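Local atomic coordinates of uncharacterized protein (Arthrobacter sp., PDB entry 3BL4), a protein that is of unknown function but carries a domain related to the STAS superfamily and assembles as a dimer. Residues 42-45 and 46-50. Numbering follows the deposited sequence.
Sequences LRVN and QLCGD
Gln46 N donates to Leu42 O over 2.9 Å, and the same i to i+4 step is repeated by Leu47 on Arg43, Cys48 on Val44 and finally Gly49 on Asn45, where Gly49 N sits 3.0 Å from Asn45 O. That last carbonyl is gripped twice: a water 2.8 Å from Asn45 O donates to it and also to Gly49 O, bridging the two across the helix end. Gly49 is where the chain leaves helical geometry, with a positive phi of 60° that suits a residue lacking a side chain.

With CG anti to its own carbonyl carbon (chi1 -68°) and the chain extended beyond it, Gln46 reaches back to the preceding turn, where its amide makes van der Waals contacts with Leu42 and Arg43. NE2 meets the leucine branch, 3.9 Å from Leu42 CD1, while OE1 lies 3.5 Å from Arg43 CD, oblique to the guanidinium. The arginine chain is bent at chi2 and chi3, and its guanidinium plane stands 68° from the amide; its NH2 is hydrogen-bonded to Thr10 O. On the buried side, Cys48 SG packs against Val44 CG1 at 4.2 Å, and also approaches Val44 O at 3.2 Å.

Asn45 faces the dimer partner: OD1 accepts from Gln78 N and ND2 donates to Pro76 O, both of the second subunit. All this is the C-terminal end of helix 34-48, the crossover of the beta-alpha-beta unit between parallel strands 22-25 and 53-58. Val44 and Cys48 press on Leu22 and reach strand 53-58 at Met55 and His53, and Leu47 joins Val44 on Leu22 and Leu14.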
ATOM      1  N   LEU A  42      -9.085  10.052   6.080  1.00 28.97           N
ATOM      2  CA  LEU A  42     -10.438  10.541   6.375  1.00 29.92           C
ATOM      3  C   LEU A  42     -10.377  11.990   6.816  1.00 27.37           C
ATOM      4  O   LEU A  42     -11.146  12.798   6.348  1.00 28.89           O
ATOM      5  CB  LEU A  42     -11.141   9.702   7.456  1.00 29.67           C
ATOM      6  CG  LEU A  42     -12.488  10.253   7.938  1.00 28.18           C
ATOM      7  CD1 LEU A  42     -13.476  10.323   6.788  1.00 37.68           C
ATOM      8  CD2 LEU A  42     -13.057   9.408   9.084  1.00 34.12           C
ATOM      9  N   ARG A  43      -9.443  12.301   7.707  1.00 26.65           N
ATOM     10  CA  ARG A  43      -9.260  13.659   8.218  1.00 27.05           C
ATOM     11  C   ARG A  43      -8.809  14.638   7.127  1.00 25.58           C
ATOM     12  O   ARG A  43      -9.205  15.793   7.137  1.00 24.00           O
ATOM     13  CB  ARG A  43      -8.253  13.674   9.379  1.00 26.64           C
ATOM     14  CG  ARG A  43      -8.633  12.819  10.603  1.00 30.11           C
ATOM     15  CD  ARG A  43     -10.022  13.149  11.192  1.00 36.06           C
ATOM     16  NE  ARG A  43     -10.125  14.541  11.638  1.00 38.64           N
ATOM     17  CZ  ARG A  43      -9.592  15.041  12.761  1.00 45.47           C
ATOM     18  NH1 ARG A  43      -8.900  14.287  13.617  1.00 43.50           N
ATOM     19  NH2 ARG A  43      -9.749  16.329  13.032  1.00 45.09           N
ATOM     20  N   VAL A  44      -7.956  14.181   6.221  1.00 26.31           N
ATOM     21  CA  VAL A  44      -7.551  14.986   5.063  1.00 26.14           C
ATOM     22  C   VAL A  44      -8.764  15.348   4.215  1.00 27.92           C
ATOM     23  O   VAL A  44      -8.916  16.497   3.785  1.00 30.14           O
ATOM     24  CB  VAL A  44      -6.570  14.227   4.157  1.00 25.20           C
ATOM     25  CG1 VAL A  44      -6.472  14.912   2.787  1.00 23.03           C
ATOM     26  CG2 VAL A  44      -5.195  14.090   4.830  1.00 21.46           C
ATOM     27  N   ASN A  45      -9.608  14.351   3.960  1.00 28.12           N
ATOM     28  CA  ASN A  45     -10.804  14.531   3.137  1.00 28.89           C
ATOM     29  C   ASN A  45     -11.808  15.435   3.822  1.00 27.62           C
ATOM     30  O   ASN A  45     -12.370  16.288   3.173  1.00 27.11           O
ATOM     31  CB  ASN A  45     -11.452  13.179   2.769  1.00 28.61           C
ATOM     32  CG  ASN A  45     -10.610  12.364   1.784  1.00 29.44           C
ATOM     33  OD1 ASN A  45      -9.841  12.925   1.002  1.00 27.48           O
ATOM     34  ND2 ASN A  45     -10.756  11.032   1.823  1.00 18.79           N
ATOM     35  N   GLN A  46     -12.013  15.261   5.122  1.00 27.85           N
ATOM     36  CA  GLN A  46     -12.933  16.125   5.865  1.00 30.01           C
ATOM     37  C   GLN A  46     -12.457  17.584   5.875  1.00 30.41           C
ATOM     38  O   GLN A  46     -13.265  18.504   5.772  1.00 32.12           O
ATOM     39  CB  GLN A  46     -13.115  15.619   7.292  1.00 28.44           C
ATOM     40  CG  GLN A  46     -13.843  14.288   7.401  1.00 31.24           C
ATOM     41  CD  GLN A  46     -13.944  13.789   8.846  1.00 31.41           C
ATOM     42  OE1 GLN A  46     -13.081  14.073   9.675  1.00 30.62           O
ATOM     43  NE2 GLN A  46     -15.017  13.058   9.148  1.00 31.81           N
ATOM     44  N   LEU A  47     -11.148  17.795   5.976  1.00 29.72           N
ATOM     45  CA  LEU A  47     -10.592  19.154   5.970  1.00 29.27           C
ATOM     46  C   LEU A  47     -10.745  19.788   4.603  1.00 29.91           C
ATOM     47  O   LEU A  47     -11.031  20.966   4.508  1.00 30.66           O
ATOM     48  CB  LEU A  47      -9.117  19.141   6.393  1.00 28.95           C
ATOM     49  CG  LEU A  47      -8.302  20.430   6.299  1.00 30.28           C
ATOM     50  CD1 LEU A  47      -9.003  21.548   7.054  1.00 26.14           C
ATOM     51  CD2 LEU A  47      -6.905  20.205   6.833  1.00 29.36           C
ATOM     52  N   CYS A  48     -10.539  19.011   3.545  1.00 31.61           N
ATOM     53  CA  CYS A  48     -10.554  19.539   2.178  1.00 32.01           C
ATOM     54  C   CYS A  48     -11.958  19.863   1.685  1.00 33.44           C
ATOM     55  O   CYS A  48     -12.148  20.793   0.898  1.00 32.12           O
ATOM     56  CB  CYS A  48      -9.921  18.541   1.220  1.00 31.51           C
ATOM     57  SG  CYS A  48      -8.131  18.447   1.328  1.00 28.91           S
ATOM     58  N   GLY A  49     -12.925  19.074   2.135  1.00 33.83           N
ATOM     59  CA  GLY A  49     -14.290  19.215   1.681  1.00 35.33           C
ATOM     60  C   GLY A  49     -14.321  19.008   0.188  1.00 36.08           C
ATOM     61  O   GLY A  49     -13.855  17.979  -0.299  1.00 36.46           O
ATOM     62  N   ASP A  50     -14.840  19.999  -0.533  1.00 38.44           N
ATOM     63  CA  ASP A  50     -15.034  19.915  -1.990  1.00 39.99           C
ATOM     64  C   ASP A  50     -13.777  20.198  -2.795  1.00 39.03           C
ATOM     65  O   ASP A  50     -13.737  19.922  -3.999  1.00 39.63           O
ATOM     66  CB  ASP A  50     -16.121  20.906  -2.445  1.00 42.12           C
ATOM     67  CG  ASP A  50     -17.530  20.396  -2.178  1.00 46.56           C
ATOM     68  OD1 ASP A  50     -17.799  19.211  -2.495  1.00 51.55           O
ATOM     69  OD2 ASP A  50     -18.363  21.180  -1.657  1.00 50.63           O
TER
HETATM   70  O   HOH W   1     -14.194  15.857   1.135  1.00 30.96           O